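PDB 6EK4: PaxB from Photorhabdus luminescens, which probably serves, like YaxB of the YaxAB system, as one component of a two-component alpha-helical pore-forming toxin. Local coordinates for residues A[16-19]-A[20-23]; A[183-186]-A[187-191]; A[219-222]-A[223-227]; A[290-293]-A[294-298]. All blocks are in the same frame, centred on the assembly; numbering follows the deposited sequence.

Interaction 1: residues A[16-19]-A[20-23]; sequences EINV and KTLS
Asn18 OD1 is gripped by two backbone amides, Lys20 N and Thr21 N, in the N-cap arrangement that opens helix 19-35. Both bonds are weak: Lys20 N lies 3.1 Å from Asn18 OD1 but with an N-H...O angle of only 130°, whereas Thr21 N is straighter at 161° but more distant, 3.4 Å from Asn18 OD1. With CG opposite the backbone N (chi1 -165°), the amide is directed toward the N-H groups of the first turn. There it runs beside the Lys20 side chain, with Asn18 OD1 3.3 Å from Lys20 CB. It meets Thr21 differently, the two side chains crossing at about a right angle, with Thr21 OG1 3.4 Å from Asn18 CG. Main-chain bonding takes over at once: Leu22 N donates to Asn18 O, and Ser23 N to Val19 O.

Helices surround the cap. Ile17 O accepts from Gln346 NE2 while Val19 N donates to Gln346 OE1, so one glutamine side chain of helix 326-348 ties down the backbone on both sides of the capping residue. Asn18 N donates to Gln301 of helix 247-321, and Leu22 packs on Leu57 of helix 42-73. The start of the helix is thus fixed both by its own cap and by the bundle around it. Ser23 OG bonds to Asp58 OD1; it also lies 3.1 Å from Val19 O, the acceptor that Ser23 N reaches at 2.9 Å.

Interaction 2: residues A[183-186]-A[187-191]; sequences KIIE and SQDVI
Ser187 opens the second segment of this run of helix 149-193, its backbone N donating to Lys183 O at 3.2 Å, while its hydroxyl is engaged with Ala226 O of helix 217-237. This is the regular i to i+4 bonding of an alpha-helix, here near the end of helix 149-193. Gln188 N follows with a bond to Ile184 O, 3.0 Å long. The Gln188 side chain leaves with CG beside the backbone N (chi1 -72°) and then extends, which lays CG against the carbonyl of Ile184 (CG to O 3.5 Å) and carries the amide toward helix 247-321, where OE1 accepts from Arg254 NH1.

At Asp189 the amide N reaches Ile185 O, and the carboxylate runs alongside the Ile185 side chain, Asp189 OD2 being 4.1 Å from Ile185 CG2. Glu186 also comes near, its bent chain carrying OE2 to 4.0 Å from Asp189 OD2. The two carboxylate planes are turned 78° against each other. Two like charges this close on an exposed face probably disfavour one another, and each might raise the other's pKa slightly. Val190 N then donates to Glu186 O at 3.2 Å, and the Val190 methyls CG1 and CG2 both lie against Glu186 O. Ile191 takes up the pattern with Ser187 O.

The helix is covered from two directions. Val190 and Ile191 pack on Ile227 of helix 217-237, where Lys183 also bonds to Gln229, while Ile184 and Gln188 lie against Leu250 of helix 247-321.

Interaction 3: residues A[219-222]-A[223-227]; sequences KKEL and IKQAI
Bends in two side chains bring Glu221 and Lys224 together: the glutamate starts opposite its own amide nitrogen (chi1 -164°) and kinks at CG (chi2 62°), while the lysine runs out extended and folds only at chi3 (56°). The chains meet at a slant, Glu221 OE2 resting 3.5 Å from Lys224 CE and 3.8 Å from Lys224 NZ, a long i to i+3 salt bridge on helix 217-237. The other carboxylate oxygen faces Gln225, four residues on, with Glu221 OE1 3.1 Å from Gln225 NE2 and the two flat groups turned well away from parallel.

Underneath runs ordinary helix bonding, in which Lys224 N donates to Lys220 O at 2.8 Å. Ile223, on the buried side, lays its CG1 over the carbonyls of Lys219 and Lys220 and packs on Val190 of helix 149-193 and on Tyr194.

Lys224 NZ pairs with Asp211 OD1, in the loop before this helix, and lies at longer range from Glu221. Two acids nearby would be expected to favour its charged form, and the length of the Glu221 contact suggests a mainly electrostatic attraction at the surface.

Interaction 4: residues A[290-293]-A[294-298]; sequences QIDK and ERTTL
Asp292 OD1 receives Arg295 NH2 in a salt bridge of 2.8 Å, between residues three apart, almost one turn, on helix 247-321. The oxygen sits at the guanidinium edge, close to its plane, and is met nearly along its own C-O axis, although the carboxylate as a whole is turned 73° from the guanidinium. A water completes the junction: it accepts from Arg295 NE at 2.8 Å and donates to Asp292 OD1 at 3.0 Å, so arginine and aspartate are joined both directly and through solvent.

The next layer holds this pair in place. Arg295 NH1 donates to the carbonyls of Val140 and Val143, at and just beyond the end of helix 101-141, which fixes the rotation of the guanidinium, and Ile145 packs on both partners. Along the helix itself, Asp292 O is gripped twice by Thr296, whose N and OG1 (2.8 Å) arrive from opposite faces of the carbonyl plane. Thr297 treats Lys293 O in the same way, its OG1 at 3.0 Å. In both threonines OG1 lies beside the backbone N (chi1 -59° in Thr296), which turns the hydroxyl back along the chain.

Such return bonds from threonine hydroxyls to the carbonyl four residues earlier are a familiar feature of alpha-helices; here they accompany an intrahelical salt bridge whose arginine ties a long bundle helix to the end of its neighbour.

In the fold
The four contacts form two clusters at well separated places in an elongated, all-helical chain. Interactions 2 and 3 have centres 10 Å apart and lie far from the middle of the molecule, where helix 149-193 packs against helix 217-237; they meet through Val190, Ile191 and Ile227 and through the Ser187 hydroxyl on Ala226. Interactions 1 and 4 lie much nearer the middle, 13 Å apart between centres, and touch where Thr21 packs on Thr297, joining helix 19-35 to helix 247-321. Between interactions 1 and 3 the centres are 79 Å apart. In sequence the order is 1, 2, 3, 4, and helix 247-321 carries interaction 4 and also packs against interaction 2, spanning the long body of this presumed pore-forming component.

Interaction 1: residues A[16-19]-A[20-23]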
loop_
_atom_site.group_PDB
_atom_site.type_symbol
_atom_site.label_atom_id
_atom_site.label_comp_id
_atom_site.label_asym_id
_atom_site.label_seq_id
_atom_site.Cartn_x
_atom_site.Cartn_y
_atom_site.Cartn_z
ATOM N N GLU A 16 19.608 -11.745 13.393
ATOM C CA GLU A 16 18.289 -12.338 13.612
ATOM C C GLU A 16 17.416 -12.010 12.405
ATOM O O GLU A 16 17.125 -10.842 12.145
ATOM C CB GLU A 16 17.655 -11.805 14.903
ATOM C CG GLU A 16 16.373 -12.519 15.334
ATOM C CD GLU A 16 16.606 -13.896 15.949
ATOM O OE1 GLU A 16 15.620 -14.501 16.425
ATOM O OE2 GLU A 16 17.758 -14.382 15.965
ATOM N N ILE A 17 17.011 -13.043 11.671
ATOM C CA ILE A 17 16.260 -12.875 10.428
ATOM C C ILE A 17 14.868 -13.487 10.562
ATOM O O ILE A 17 14.721 -14.626 11.006
ATOM C CB ILE A 17 16.992 -13.529 9.233
ATOM C CG1 ILE A 17 18.469 -13.116 9.223
ATOM C CG2 ILE A 17 16.322 -13.146 7.917
ATOM C CD1 ILE A 17 19.276 -13.688 8.075
ATOM N N ASN A 18 13.854 -12.714 10.180
ATOM C CA ASN A 18 12.476 -13.189 10.123
ATOM C C ASN A 18 12.064 -13.349 8.660
ATOM O O ASN A 18 11.754 -12.368 7.982
ATOM C CB ASN A 18 11.545 -12.209 10.851
ATOM C CG ASN A 18 10.176 -12.801 11.148
ATOM O OD1 ASN A 18 9.700 -13.690 10.442
ATOM N ND2 ASN A 18 9.534 -12.304 12.199
ATOM N N VAL A 19 12.077 -14.588 8.175
ATOM C CA VAL A 19 11.724 -14.877 6.780
ATOM C C VAL A 19 10.222 -14.759 6.495
ATOM O O VAL A 19 9.819 -14.653 5.335
ATOM C CB VAL A 19 12.234 -16.267 6.324
ATOM C CG1 VAL A 19 13.755 -16.282 6.282
ATOM C CG2 VAL A 19 11.701 -17.383 7.217
ATOM N N LYS A 20 9.401 -14.785 7.546
ATOM C CA LYS A 20 7.961 -14.546 7.410
ATOM C C LYS A 20 7.703 -13.087 7.042
ATOM O O LYS A 20 6.915 -12.799 6.143
ATOM C CB LYS A 20 7.219 -14.901 8.703
ATOM C CG LYS A 20 5.706 -14.968 8.548
ATOM C CD LYS A 20 5.010 -15.217 9.875
ATOM C CE LYS A 20 3.514 -15.399 9.688
ATOM N NZ LYS A 20 2.767 -15.305 10.973
ATOM N N THR A 21 8.373 -12.175 7.742
ATOM C CA THR A 21 8.308 -10.749 7.429
ATOM C C THR A 21 8.811 -10.473 6.007
ATOM O O THR A 21 8.296 -9.585 5.321
ATOM C CB THR A 21 9.134 -9.924 8.438
ATOM O OG1 THR A 21 8.643 -10.161 9.763
ATOM C CG2 THR A 21 9.052 -8.433 8.132
ATOM N N LEU A 22 9.808 -11.243 5.576
ATOM C CA LEU A 22 10.355 -11.139 4.224
ATOM C C LEU A 22 9.330 -11.614 3.194
ATOM O O LEU A 22 9.027 -10.898 2.242
ATOM C CB LEU A 22 11.648 -11.963 4.103
ATOM C CG LEU A 22 12.628 -11.619 2.974
ATOM C CD1 LEU A 22 13.927 -12.389 3.164
ATOM C CD2 LEU A 22 12.047 -11.892 1.593
ATOM N N SER A 23 8.801 -12.819 3.400
ATOM C CA SER A 23 7.877 -13.439 2.445
ATOM C C SER A 23 6.500 -12.773 2.416
ATOM O O SER A 23 5.877 -12.685 1.357
ATOM C CB SER A 23 7.724 -14.933 2.742
ATOM O OG SER A 23 8.953 -15.614 2.550
#

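Interaction 2: residues A[183-186]-A[187-191]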
loop_
_atom_site.group_PDB
_atom_site.type_symbol
_atom_site.label_atom_id
_atom_site.label_comp_id
_atom_site.label_asym_id
_atom_site.label_seq_id
_atom_site.Cartn_x
_atom_site.Cartn_y
_atom_site.Cartn_z
ATOM N N LYS A 183 -41.827 27.525 -2.010
ATOM C CA LYS A 183 -42.608 28.687 -1.575
ATOM C C LYS A 183 -43.584 29.107 -2.675
ATOM O O LYS A 183 -44.736 29.444 -2.400
ATOM C CB LYS A 183 -41.688 29.861 -1.223
ATOM C CG LYS A 183 -40.676 29.575 -0.119
ATOM C CD LYS A 183 -41.087 30.103 1.245
ATOM C CE LYS A 183 -39.931 29.972 2.226
ATOM N NZ LYS A 183 -40.293 30.366 3.617
ATOM N N ILE A 184 -43.110 29.084 -3.919
ATOM C CA ILE A 184 -43.940 29.392 -5.084
ATOM C C ILE A 184 -45.005 28.314 -5.304
ATOM O O ILE A 184 -46.132 28.620 -5.692
ATOM C CB ILE A 184 -43.078 29.567 -6.358
ATOM C CG1 ILE A 184 -42.203 30.819 -6.226
ATOM C CG2 ILE A 184 -43.951 29.662 -7.606
ATOM C CD1 ILE A 184 -41.200 31.000 -7.344
ATOM N N ILE A 185 -44.648 27.057 -5.056
ATOM C CA ILE A 185 -45.599 25.949 -5.176
ATOM C C ILE A 185 -46.744 26.100 -4.169
ATOM O O ILE A 185 -47.901 25.848 -4.505
ATOM C CB ILE A 185 -44.901 24.576 -5.020
ATOM C CG1 ILE A 185 -44.006 24.307 -6.235
ATOM C CG2 ILE A 185 -45.924 23.452 -4.876
ATOM C CD1 ILE A 185 -42.974 23.219 -6.023
ATOM N N GLU A 186 -46.418 26.514 -2.945
ATOM C CA GLU A 186 -47.433 26.754 -1.915
ATOM C C GLU A 186 -48.353 27.918 -2.285
ATOM O O GLU A 186 -49.544 27.886 -1.978
ATOM C CB GLU A 186 -46.779 27.018 -0.552
ATOM C CG GLU A 186 -46.085 25.808 0.061
ATOM C CD GLU A 186 -47.031 24.884 0.811
ATOM O OE1 GLU A 186 -46.617 24.329 1.851
ATOM O OE2 GLU A 186 -48.185 24.705 0.366
ATOM N N SER A 187 -47.798 28.937 -2.941
ATOM C CA SER A 187 -48.590 30.067 -3.433
ATOM C C SER A 187 -49.597 29.622 -4.484
ATOM O O SER A 187 -50.759 30.021 -4.445
ATOM C CB SER A 187 -47.688 31.152 -4.026
ATOM O OG SER A 187 -46.999 31.843 -3.005
ATOM N N GLN A 188 -49.143 28.801 -5.426
ATOM C CA GLN A 188 -50.018 28.261 -6.462
ATOM C C GLN A 188 -51.132 27.402 -5.866
ATOM O O GLN A 188 -52.278 27.478 -6.308
ATOM C CB GLN A 188 -49.207 27.449 -7.477
ATOM C CG GLN A 188 -48.339 28.306 -8.385
ATOM C CD GLN A 188 -47.478 27.487 -9.330
ATOM O OE1 GLN A 188 -46.923 26.454 -8.950
ATOM N NE2 GLN A 188 -47.354 27.954 -10.569
ATOM N N ASP A 189 -50.797 26.600 -4.857
ATOM C CA ASP A 189 -51.775 25.721 -4.211
ATOM C C ASP A 189 -52.928 26.504 -3.579
ATOM O O ASP A 189 -54.088 26.141 -3.761
ATOM C CB ASP A 189 -51.105 24.823 -3.159
ATOM C CG ASP A 189 -50.249 23.721 -3.781
ATOM O OD1 ASP A 189 -50.240 23.583 -5.024
ATOM O OD2 ASP A 189 -49.582 22.987 -3.018
ATOM N N VAL A 190 -52.612 27.574 -2.849
ATOM C CA VAL A 190 -53.655 28.414 -2.239
ATOM C C VAL A 190 -54.443 29.211 -3.289
ATOM O O VAL A 190 -55.625 29.497 -3.094
ATOM C CB VAL A 190 -53.102 29.362 -1.142
ATOM C CG1 VAL A 190 -52.506 28.556 0.002
ATOM C CG2 VAL A 190 -52.076 30.344 -1.695
ATOM N N ILE A 191 -53.786 29.562 -4.394
ATOM C CA ILE A 191 -54.457 30.199 -5.531
ATOM C C ILE A 191 -55.409 29.206 -6.199
ATOM O O ILE A 191 -56.559 29.538 -6.488
ATOM C CB ILE A 191 -53.437 30.737 -6.564
ATOM C CG1 ILE A 191 -52.707 31.956 -5.992
ATOM C CG2 ILE A 191 -54.121 31.114 -7.874
ATOM C CD1 ILE A 191 -51.423 32.306 -6.714
#

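Interaction 3: residues A[219-222]-A[223-227]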
loop_
_atom_site.group_PDB
_atom_site.type_symbol
_atom_site.label_atom_id
_atom_site.label_comp_id
_atom_site.label_asym_id
_atom_site.label_seq_id
_atom_site.Cartn_x
_atom_site.Cartn_y
_atom_site.Cartn_z
ATOM N N LYS A 219 -57.521 30.560 8.376
ATOM C CA LYS A 219 -57.344 30.377 6.931
ATOM C C LYS A 219 -56.822 31.633 6.231
ATOM O O LYS A 219 -56.099 31.531 5.240
ATOM C CB LYS A 219 -58.651 29.921 6.264
ATOM C CG LYS A 219 -58.752 28.418 6.047
ATOM C CD LYS A 219 -58.890 27.654 7.354
ATOM C CE LYS A 219 -58.731 26.156 7.137
ATOM N NZ LYS A 219 -59.667 25.627 6.106
ATOM N N LYS A 220 -57.200 32.807 6.732
ATOM C CA LYS A 220 -56.717 34.068 6.166
ATOM C C LYS A 220 -55.198 34.139 6.252
ATOM O O LYS A 220 -54.520 34.277 5.235
ATOM C CB LYS A 220 -57.332 35.271 6.884
ATOM C CG LYS A 220 -58.790 35.525 6.547
ATOM C CD LYS A 220 -59.316 36.725 7.314
ATOM C CE LYS A 220 -60.729 37.089 6.893
ATOM N NZ LYS A 220 -61.242 38.262 7.651
ATOM N N GLU A 221 -54.672 34.014 7.468
ATOM C CA GLU A 221 -53.229 34.088 7.703
ATOM C C GLU A 221 -52.465 32.956 7.006
ATOM O O GLU A 221 -51.290 33.113 6.676
ATOM C CB GLU A 221 -52.932 34.077 9.208
ATOM C CG GLU A 221 -51.526 34.532 9.585
ATOM C CD GLU A 221 -51.237 35.971 9.193
ATOM O OE1 GLU A 221 -50.098 36.251 8.759
ATOM O OE2 GLU A 221 -52.146 36.824 9.312
ATOM N N LEU A 222 -53.132 31.825 6.785
ATOM C CA LEU A 222 -52.541 30.704 6.052
ATOM C C LEU A 222 -52.214 31.107 4.612
ATOM O O LEU A 222 -51.062 31.014 4.183
ATOM C CB LEU A 222 -53.493 29.501 6.052
ATOM C CG LEU A 222 -52.924 28.164 5.564
ATOM C CD1 LEU A 222 -52.256 27.417 6.710
ATOM C CD2 LEU A 222 -54.018 27.310 4.939
ATOM N N ILE A 223 -53.231 31.562 3.881
ATOM C CA ILE A 223 -53.073 31.929 2.468
ATOM C C ILE A 223 -52.360 33.270 2.294
ATOM O O ILE A 223 -51.650 33.477 1.312
ATOM C CB ILE A 223 -54.429 31.959 1.713
ATOM C CG1 ILE A 223 -55.315 33.126 2.175
ATOM C CG2 ILE A 223 -55.160 30.633 1.881
ATOM C CD1 ILE A 223 -56.636 33.213 1.444
ATOM N N LYS A 224 -52.552 34.171 3.254
ATOM C CA LYS A 224 -51.956 35.504 3.196
ATOM C C LYS A 224 -50.429 35.433 3.284
ATOM O O LYS A 224 -49.730 36.232 2.661
ATOM C CB LYS A 224 -52.527 36.374 4.319
ATOM C CG LYS A 224 -52.357 37.870 4.125
ATOM C CD LYS A 224 -53.376 38.660 4.937
ATOM C CE LYS A 224 -53.325 38.321 6.421
ATOM N NZ LYS A 224 -54.115 39.277 7.241
ATOM N N GLN A 225 -49.922 34.466 4.047
ATOM C CA GLN A 225 -48.479 34.261 4.184
ATOM C C GLN A 225 -47.919 33.534 2.961
ATOM O O GLN A 225 -46.807 33.819 2.516
ATOM C CB GLN A 225 -48.159 33.466 5.457
ATOM C CG GLN A 225 -46.943 33.965 6.222
ATOM C CD GLN A 225 -47.245 35.214 7.034
ATOM O OE1 GLN A 225 -47.439 36.297 6.480
ATOM N NE2 GLN A 225 -47.285 35.069 8.357
ATOM N N ALA A 226 -48.694 32.591 2.426
ATOM C CA ALA A 226 -48.291 31.829 1.244
ATOM C C ALA A 226 -48.117 32.732 0.025
ATOM O O ALA A 226 -47.081 32.690 -0.637
ATOM C CB ALA A 226 -49.303 30.732 0.949
ATOM N N ILE A 227 -49.129 33.552 -0.254
ATOM C CA ILE A 227 -49.100 34.463 -1.401
ATOM C C ILE A 227 -47.921 35.429 -1.286
ATOM O O ILE A 227 -47.122 35.552 -2.214
ATOM C CB ILE A 227 -50.416 35.272 -1.529
ATOM C CG1 ILE A 227 -51.615 34.349 -1.796
ATOM C CG2 ILE A 227 -50.308 36.321 -2.634
ATOM C CD1 ILE A 227 -51.699 33.807 -3.207
#

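Interaction 4: residues A[290-293]-A[294-298]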
loop_
_atom_site.group_PDB
_atom_site.type_symbol
_atom_site.label_atom_id
_atom_site.label_comp_id
_atom_site.label_asym_id
_atom_site.label_seq_id
_atom_site.Cartn_x
_atom_site.Cartn_y
_atom_site.Cartn_z
ATOM N N GLN A 290 2.945 2.300 -0.355
ATOM C CA GLN A 290 2.961 1.078 0.445
ATOM C C GLN A 290 3.917 0.041 -0.146
ATOM O O GLN A 290 4.597 -0.663 0.596
ATOM C CB GLN A 290 1.547 0.493 0.561
ATOM C CG GLN A 290 1.420 -0.695 1.508
ATOM C CD GLN A 290 1.859 -0.384 2.927
ATOM O OE1 GLN A 290 2.512 -1.201 3.579
ATOM N NE2 GLN A 290 1.506 0.802 3.414
ATOM N N ILE A 291 3.965 -0.050 -1.474
ATOM C CA ILE A 291 4.891 -0.962 -2.158
ATOM C C ILE A 291 6.349 -0.633 -1.818
ATOM O O ILE A 291 7.165 -1.539 -1.651
ATOM C CB ILE A 291 4.669 -0.963 -3.692
ATOM C CG1 ILE A 291 3.425 -1.789 -4.035
ATOM C CG2 ILE A 291 5.875 -1.532 -4.434
ATOM C CD1 ILE A 291 2.926 -1.608 -5.454
ATOM N N ASP A 292 6.667 0.655 -1.710
ATOM C CA ASP A 292 8.012 1.080 -1.319
ATOM C C ASP A 292 8.317 0.705 0.132
ATOM O O ASP A 292 9.447 0.333 0.455
ATOM C CB ASP A 292 8.191 2.588 -1.507
ATOM C CG ASP A 292 9.644 3.018 -1.389
ATOM O OD1 ASP A 292 10.450 2.648 -2.270
ATOM O OD2 ASP A 292 9.984 3.724 -0.417
ATOM N N LYS A 293 7.312 0.809 1.000
ATOM C CA LYS A 293 7.471 0.458 2.413
ATOM C C LYS A 293 7.556 -1.054 2.624
ATOM O O LYS A 293 8.272 -1.517 3.514
ATOM C CB LYS A 293 6.337 1.055 3.252
ATOM C CG LYS A 293 6.408 2.570 3.371
ATOM C CD LYS A 293 5.217 3.139 4.125
ATOM C CE LYS A 293 5.254 4.658 4.146
ATOM N NZ LYS A 293 4.039 5.246 4.775
ATOM N N GLU A 294 6.827 -1.817 1.812
ATOM C CA GLU A 294 6.932 -3.278 1.828
ATOM C C GLU A 294 8.276 -3.731 1.253
ATOM O O GLU A 294 8.858 -4.711 1.721
ATOM C CB GLU A 294 5.785 -3.921 1.041
ATOM C CG GLU A 294 4.395 -3.684 1.624
ATOM C CD GLU A 294 4.122 -4.453 2.905
ATOM O OE1 GLU A 294 4.972 -5.265 3.331
ATOM O OE2 GLU A 294 3.040 -4.240 3.494
ATOM N N ARG A 295 8.763 -3.016 0.239
ATOM C CA ARG A 295 10.072 -3.302 -0.349
ATOM C C ARG A 295 11.198 -3.030 0.646
ATOM O O ARG A 295 12.167 -3.783 0.712
ATOM C CB ARG A 295 10.295 -2.477 -1.619
ATOM C CG ARG A 295 11.667 -2.685 -2.244
ATOM C CD ARG A 295 11.783 -2.043 -3.613
ATOM N NE ARG A 295 11.679 -0.588 -3.556
ATOM C CZ ARG A 295 11.921 0.228 -4.581
ATOM N NH1 ARG A 295 12.293 -0.257 -5.763
ATOM N NH2 ARG A 295 11.796 1.541 -4.421
ATOM N N THR A 296 11.071 -1.945 1.404
ATOM C CA THR A 296 12.044 -1.611 2.441
ATOM C C THR A 296 12.078 -2.691 3.524
ATOM O O THR A 296 13.148 -3.040 4.021
ATOM C CB THR A 296 11.732 -0.243 3.083
ATOM O OG1 THR A 296 11.746 0.773 2.074
ATOM C CG2 THR A 296 12.755 0.108 4.158
ATOM N N THR A 297 10.908 -3.225 3.872
ATOM C CA THR A 297 10.800 -4.255 4.906
ATOM C C THR A 297 11.478 -5.564 4.497
ATOM O O THR A 297 12.201 -6.159 5.298
ATOM C CB THR A 297 9.325 -4.537 5.266
ATOM O OG1 THR A 297 8.737 -3.359 5.828
ATOM C CG2 THR A 297 9.209 -5.679 6.270
ATOM N N LEU A 298 11.246 -6.006 3.262
ATOM C CA LEU A 298 11.818 -7.267 2.780
ATOM C C LEU A 298 13.327 -7.160 2.546
ATOM O O LEU A 298 14.057 -8.125 2.771
ATOM C CB LEU A 298 11.101 -7.753 1.512
ATOM C CG LEU A 298 11.419 -7.095 0.162
ATOM C CD1 LEU A 298 12.561 -7.797 -0.565
ATOM C CD2 LEU A 298 10.181 -7.079 -0.721
HETATM O O HOH W 1 12.173 0.530 -1.007
#